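Local coordinates for Poly(A) RNA polymerase GLD2 (Rattus norvegicus, PDB 6LBK), which probably adds successive AMP units from ATP to the 3' ends of selected cytoplasmic mRNAs and a single nucleotide to certain microRNAs, at residues Q54-Q66 and R199-A211. The protein carries 1 engineered substitution. Residues are numbered along the deposited sequence; the frame is centred on the assembly and turned at random.
Sequences QQILELFETCQQQ and RVRPLVLVIKKWA
OE1 of Q64 accepts a hydrogen bond of 2.8 Å from NH2 of R201. The bond is nearly straight (169° at the hydrogen). The oxygen lies close to the guanidinium plane, but NH2 stands above the plane of the amide, the two planes being well inclined to each other. An arginine suits this place because its branched end can divide its donors: NE turns to the backbone O of G102, while NH2 holds the glutamine just past the end of helix 51-63. F60 lies beside this pair. Its CZ comes under the guanidinium, 3.4 Å from NH1, which sits at the ring's edge; the two planes are steeply inclined and do not stack. With CG anti to the backbone N (chi1 174°), the ring swings out over helix 200-213. There the compact ring of P202 offers CG to one face in a CH-pi contact, 3.9 Å from the centroid. With an alanine in place of F60, P202 CG would lose its aromatic face and the R201 guanidinium the ring it lies against, which is likely to leave a gap between the helices. Farther along, CD2 of L59 meets CG2 of V206 at 3.8 Å, and I56 CG2 lies against P202 and V206, branched aliphatics filling the buried seam. The axes of the two helix segments pass 9.1 Å apart. They cross at 84°, a nearly perpendicular helix-helix packing that joins helix 51-63, the first of the modelled chain, to helix 200-213 in this Cid1-like nucleotidyltransferase fold.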
loop_
_atom_site.group_PDB
_atom_site.type_symbol
_atom_site.label_atom_id
_atom_site.label_comp_id
_atom_site.label_asym_id
_atom_site.label_seq_id
_atom_site.Cartn_x
_atom_site.Cartn_y
_atom_site.Cartn_z
ATOM N N GLN A 54 19.045 -10.521 -8.688
ATOM C CA GLN A 54 19.137 -11.591 -7.694
ATOM C C GLN A 54 18.990 -11.054 -6.278
ATOM O O GLN A 54 18.367 -11.701 -5.431
ATOM C CB GLN A 54 20.457 -12.362 -7.814
ATOM C CG GLN A 54 20.417 -13.567 -8.733
ATOM C CD GLN A 54 21.806 -14.178 -8.987
ATOM O OE1 GLN A 54 22.754 -13.963 -8.219
ATOM N NE2 GLN A 54 21.926 -14.934 -10.077
ATOM N N GLN A 55 19.616 -9.906 -5.983
ATOM C CA GLN A 55 19.487 -9.311 -4.654
ATOM C C GLN A 55 18.059 -8.862 -4.388
ATOM O O GLN A 55 17.597 -8.927 -3.247
ATOM C CB GLN A 55 20.440 -8.126 -4.494
ATOM C CG GLN A 55 21.876 -8.515 -4.273
ATOM C CD GLN A 55 22.774 -7.329 -4.376
ATOM O OE1 GLN A 55 22.547 -6.451 -5.206
ATOM N NE2 GLN A 55 23.806 -7.284 -3.540
ATOM N N ILE A 56 17.346 -8.430 -5.431
ATOM C CA ILE A 56 15.958 -8.007 -5.266
ATOM C C ILE A 56 15.080 -9.213 -4.956
ATOM O O ILE A 56 14.197 -9.149 -4.096
ATOM C CB ILE A 56 15.457 -7.280 -6.525
ATOM C CG1 ILE A 56 16.175 -5.940 -6.712
ATOM C CG2 ILE A 56 13.905 -7.141 -6.457
ATOM C CD1 ILE A 56 15.812 -5.222 -7.983
ATOM N N LEU A 57 15.320 -10.336 -5.645
ATOM C CA LEU A 57 14.592 -11.558 -5.313
ATOM C C LEU A 57 14.978 -12.104 -3.942
ATOM O O LEU A 57 14.117 -12.625 -3.225
ATOM C CB LEU A 57 14.793 -12.624 -6.381
ATOM C CG LEU A 57 13.922 -12.287 -7.574
ATOM C CD1 LEU A 57 14.328 -13.144 -8.730
ATOM C CD2 LEU A 57 12.513 -12.527 -7.226
ATOM N N GLU A 58 16.264 -12.032 -3.573
ATOM C CA GLU A 58 16.698 -12.467 -2.243
ATOM C C GLU A 58 15.996 -11.669 -1.147
ATOM O O GLU A 58 15.481 -12.237 -0.172
ATOM C CB GLU A 58 18.221 -12.344 -2.119
ATOM C CG GLU A 58 18.982 -13.646 -2.258
ATOM C CD GLU A 58 20.494 -13.448 -2.433
ATOM O OE1 GLU A 58 21.132 -12.832 -1.550
ATOM O OE2 GLU A 58 21.053 -13.940 -3.444
ATOM N N LEU A 59 15.957 -10.343 -1.300
ATOM C CA LEU A 59 15.256 -9.502 -0.337
ATOM C C LEU A 59 13.755 -9.787 -0.356
ATOM O O LEU A 59 13.102 -9.824 0.698
ATOM C CB LEU A 59 15.528 -8.026 -0.646
ATOM C CG LEU A 59 14.904 -6.999 0.292
ATOM C CD1 LEU A 59 15.684 -6.952 1.582
ATOM C CD2 LEU A 59 14.876 -5.644 -0.355
ATOM N N PHE A 60 13.195 -9.997 -1.548
ATOM C CA PHE A 60 11.781 -10.312 -1.657
ATOM C C PHE A 60 11.448 -11.577 -0.883
ATOM O O PHE A 60 10.533 -11.591 -0.056
ATOM C CB PHE A 60 11.393 -10.458 -3.125
ATOM C CG PHE A 60 9.993 -10.924 -3.313
ATOM C CD1 PHE A 60 8.940 -10.261 -2.670
ATOM C CD2 PHE A 60 9.718 -12.010 -4.122
ATOM C CE1 PHE A 60 7.629 -10.693 -2.808
ATOM C CE2 PHE A 60 8.413 -12.445 -4.287
ATOM C CZ PHE A 60 7.357 -11.781 -3.624
ATOM N N GLU A 61 12.218 -12.637 -1.104
ATOM C CA GLU A 61 11.881 -13.928 -0.532
ATOM C C GLU A 61 12.123 -13.972 0.971
ATOM O O GLU A 61 11.385 -14.661 1.691
ATOM C CB GLU A 61 12.704 -14.997 -1.227
ATOM C CG GLU A 61 12.438 -15.083 -2.701
ATOM C CD GLU A 61 12.677 -16.465 -3.229
ATOM O OE1 GLU A 61 13.592 -16.627 -4.076
ATOM O OE2 GLU A 61 11.961 -17.388 -2.779
ATOM N N THR A 62 13.112 -13.223 1.480
ATOM C CA THR A 62 13.291 -13.242 2.929
ATOM C C THR A 62 12.381 -12.255 3.671
ATOM O O THR A 62 12.059 -12.504 4.840
ATOM C CB THR A 62 14.767 -13.007 3.293
ATOM O OG1 THR A 62 15.217 -11.750 2.770
ATOM C CG2 THR A 62 15.650 -14.142 2.756
ATOM N N CYS A 63 11.886 -11.196 3.020
ATOM C CA CYS A 63 11.039 -10.237 3.730
ATOM C C CYS A 63 9.549 -10.351 3.403
ATOM O O CYS A 63 8.738 -9.798 4.142
ATOM C CB CYS A 63 11.489 -8.793 3.459
ATOM S SG CYS A 63 13.109 -8.371 4.119
ATOM N N GLN A 64 9.177 -11.038 2.331
ATOM C CA GLN A 64 7.778 -11.236 1.970
ATOM C C GLN A 64 6.987 -11.811 3.143
ATOM O O GLN A 64 7.483 -12.664 3.886
ATOM C CB GLN A 64 7.725 -12.183 0.777
ATOM C CG GLN A 64 6.394 -12.684 0.317
ATOM C CD GLN A 64 6.583 -13.842 -0.650
ATOM O OE1 GLN A 64 5.618 -14.361 -1.214
ATOM N NE2 GLN A 64 7.822 -14.298 -0.788
ATOM N N GLN A 65 5.748 -11.348 3.299
ATOM C CA GLN A 65 4.892 -11.820 4.386
ATOM C C GLN A 65 4.627 -13.324 4.245
ATOM O O GLN A 65 4.149 -13.797 3.204
ATOM C CB GLN A 65 3.575 -11.039 4.392
ATOM C CG GLN A 65 2.599 -11.466 5.492
ATOM C CD GLN A 65 1.203 -10.863 5.318
ATOM O OE1 GLN A 65 0.828 -9.916 6.003
ATOM N NE2 GLN A 65 0.439 -11.412 4.388
ATOM N N GLN A 66 4.966 -14.077 5.289
ATOM C CA GLN A 66 4.808 -15.521 5.253
ATOM C C GLN A 66 3.412 -15.933 5.704
ATOM O O GLN A 66 2.739 -15.228 6.461
ATOM C CB GLN A 66 5.878 -16.203 6.114
ATOM C CG GLN A 66 7.305 -16.042 5.557
ATOM C CD GLN A 66 8.393 -16.404 6.557
ATOM O OE1 GLN A 66 8.304 -16.072 7.743
ATOM N NE2 GLN A 66 9.434 -17.081 6.076
ATOM N N ARG A 199 6.649 -9.867 -11.403
ATOM C CA ARG A 199 7.594 -8.816 -11.042
ATOM C C ARG A 199 6.983 -7.735 -10.176
ATOM O O ARG A 199 7.729 -6.972 -9.549
ATOM C CB ARG A 199 8.197 -8.169 -12.301
ATOM C CG ARG A 199 9.171 -9.053 -13.049
ATOM C CD ARG A 199 9.560 -8.467 -14.387
ATOM N NE ARG A 199 8.465 -8.632 -15.337
ATOM C CZ ARG A 199 8.479 -8.221 -16.603
ATOM N NH1 ARG A 199 9.547 -7.609 -17.105
ATOM N NH2 ARG A 199 7.417 -8.424 -17.371
ATOM N N VAL A 200 5.655 -7.623 -10.145
ATOM C CA VAL A 200 5.037 -6.511 -9.422
ATOM C C VAL A 200 5.364 -6.591 -7.937
ATOM O O VAL A 200 5.702 -5.581 -7.310
ATOM C CB VAL A 200 3.522 -6.474 -9.667
ATOM C CG1 VAL A 200 2.910 -5.394 -8.817
ATOM C CG2 VAL A 200 3.216 -6.232 -11.162
ATOM N N ARG A 201 5.289 -7.792 -7.346
ATOM C CA ARG A 201 5.494 -7.891 -5.900
ATOM C C ARG A 201 6.952 -7.704 -5.492
ATOM O O ARG A 201 7.203 -6.944 -4.536
ATOM C CB ARG A 201 4.914 -9.206 -5.367
ATOM C CG ARG A 201 3.376 -9.135 -5.187
ATOM C CD ARG A 201 2.744 -10.506 -4.847
ATOM N NE ARG A 201 3.007 -10.898 -3.462
ATOM C CZ ARG A 201 3.692 -11.977 -3.096
ATOM N NH1 ARG A 201 4.179 -12.808 -4.007
ATOM N NH2 ARG A 201 3.893 -12.232 -1.812
ATOM N N PRO A 202 7.955 -8.335 -6.144
ATOM C CA PRO A 202 9.354 -8.030 -5.775
ATOM C C PRO A 202 9.719 -6.564 -5.926
ATOM O O PRO A 202 10.417 -5.993 -5.069
ATOM C CB PRO A 202 10.173 -8.913 -6.733
ATOM C CG PRO A 202 9.262 -10.046 -7.067
ATOM C CD PRO A 202 7.885 -9.436 -7.125
ATOM N N LEU A 203 9.238 -5.926 -6.991
ATOM C CA LEU A 203 9.576 -4.530 -7.207
ATOM C C LEU A 203 8.951 -3.661 -6.137
ATOM O O LEU A 203 9.611 -2.797 -5.552
ATOM C CB LEU A 203 9.089 -4.083 -8.578
ATOM C CG LEU A 203 9.660 -2.707 -8.899
ATOM C CD1 LEU A 203 11.163 -2.880 -9.354
ATOM C CD2 LEU A 203 8.829 -1.881 -9.889
ATOM N N VAL A 204 7.666 -3.882 -5.865
ATOM C CA VAL A 204 6.989 -3.079 -4.861
ATOM C C VAL A 204 7.664 -3.245 -3.506
ATOM O O VAL A 204 7.831 -2.272 -2.759
ATOM C CB VAL A 204 5.494 -3.438 -4.826
ATOM C CG1 VAL A 204 4.880 -3.071 -3.483
ATOM C CG2 VAL A 204 4.737 -2.749 -6.001
ATOM N N LEU A 205 8.091 -4.464 -3.175
ATOM C CA LEU A 205 8.659 -4.694 -1.851
ATOM C C LEU A 205 10.008 -3.991 -1.704
ATOM O O LEU A 205 10.266 -3.321 -0.692
ATOM C CB LEU A 205 8.778 -6.199 -1.579
ATOM C CG LEU A 205 9.247 -6.815 -0.248
ATOM C CD1 LEU A 205 10.649 -6.406 0.233
ATOM C CD2 LEU A 205 8.200 -6.526 0.813
ATOM N N VAL A 206 10.903 -4.163 -2.686
ATOM C CA VAL A 206 12.203 -3.501 -2.578
ATOM C C VAL A 206 12.020 -1.992 -2.542
ATOM O O VAL A 206 12.740 -1.281 -1.837
ATOM C CB VAL A 206 13.138 -3.921 -3.728
ATOM C CG1 VAL A 206 12.626 -3.383 -5.094
ATOM C CG2 VAL A 206 14.538 -3.427 -3.451
ATOM N N ILE A 207 11.017 -1.489 -3.256
ATOM C CA ILE A 207 10.759 -0.060 -3.296
ATOM C C ILE A 207 10.191 0.444 -1.964
ATOM O O ILE A 207 10.568 1.524 -1.488
ATOM C CB ILE A 207 9.844 0.221 -4.492
ATOM C CG1 ILE A 207 10.678 0.068 -5.788
ATOM C CG2 ILE A 207 9.217 1.561 -4.370
ATOM C CD1 ILE A 207 9.900 0.274 -7.086
ATOM N N LYS A 208 9.307 -0.330 -1.323
ATOM C CA LYS A 208 8.844 0.016 0.025
ATOM C C LYS A 208 10.011 0.054 1.009
ATOM O O LYS A 208 10.152 1.006 1.785
ATOM C CB LYS A 208 7.799 -0.994 0.505
ATOM C CG LYS A 208 6.352 -0.682 0.195
ATOM C CD LYS A 208 5.512 -1.797 0.767
ATOM C CE LYS A 208 4.036 -1.553 0.623
ATOM N NZ LYS A 208 3.276 -2.244 1.709
ATOM N N LYS A 209 10.853 -0.988 1.010
ATOM C CA LYS A 209 12.004 -0.980 1.913
ATOM C C LYS A 209 12.910 0.204 1.612
ATOM O O LYS A 209 13.418 0.859 2.527
ATOM C CB LYS A 209 12.796 -2.292 1.825
ATOM C CG LYS A 209 12.041 -3.552 2.302
ATOM C CD LYS A 209 11.614 -3.412 3.768
ATOM C CE LYS A 209 10.886 -4.639 4.289
ATOM N NZ LYS A 209 10.313 -4.407 5.656
ATOM N N TRP A 210 13.098 0.508 0.331
ATOM C CA TRP A 210 13.942 1.623 -0.065
ATOM C C TRP A 210 13.404 2.937 0.482
ATOM O O TRP A 210 14.129 3.690 1.149
ATOM C CB TRP A 210 14.043 1.664 -1.594
ATOM C CG TRP A 210 14.637 2.890 -2.053
ATOM C CD1 TRP A 210 15.972 3.201 -2.084
ATOM C CD2 TRP A 210 13.945 4.034 -2.531
ATOM N NE1 TRP A 210 16.151 4.472 -2.574
ATOM C CE2 TRP A 210 14.922 5.008 -2.857
ATOM C CE3 TRP A 210 12.585 4.332 -2.735
ATOM C CZ2 TRP A 210 14.586 6.254 -3.365
ATOM C CZ3 TRP A 210 12.250 5.576 -3.241
ATOM C CH2 TRP A 210 13.253 6.523 -3.557
ATOM N N ALA A 211 12.128 3.232 0.202
ATOM C CA ALA A 211 11.530 4.464 0.694
ATOM C C ALA A 211 11.555 4.534 2.220
ATOM O O ALA A 211 11.829 5.597 2.796
ATOM C CB ALA A 211 10.100 4.596 0.189
#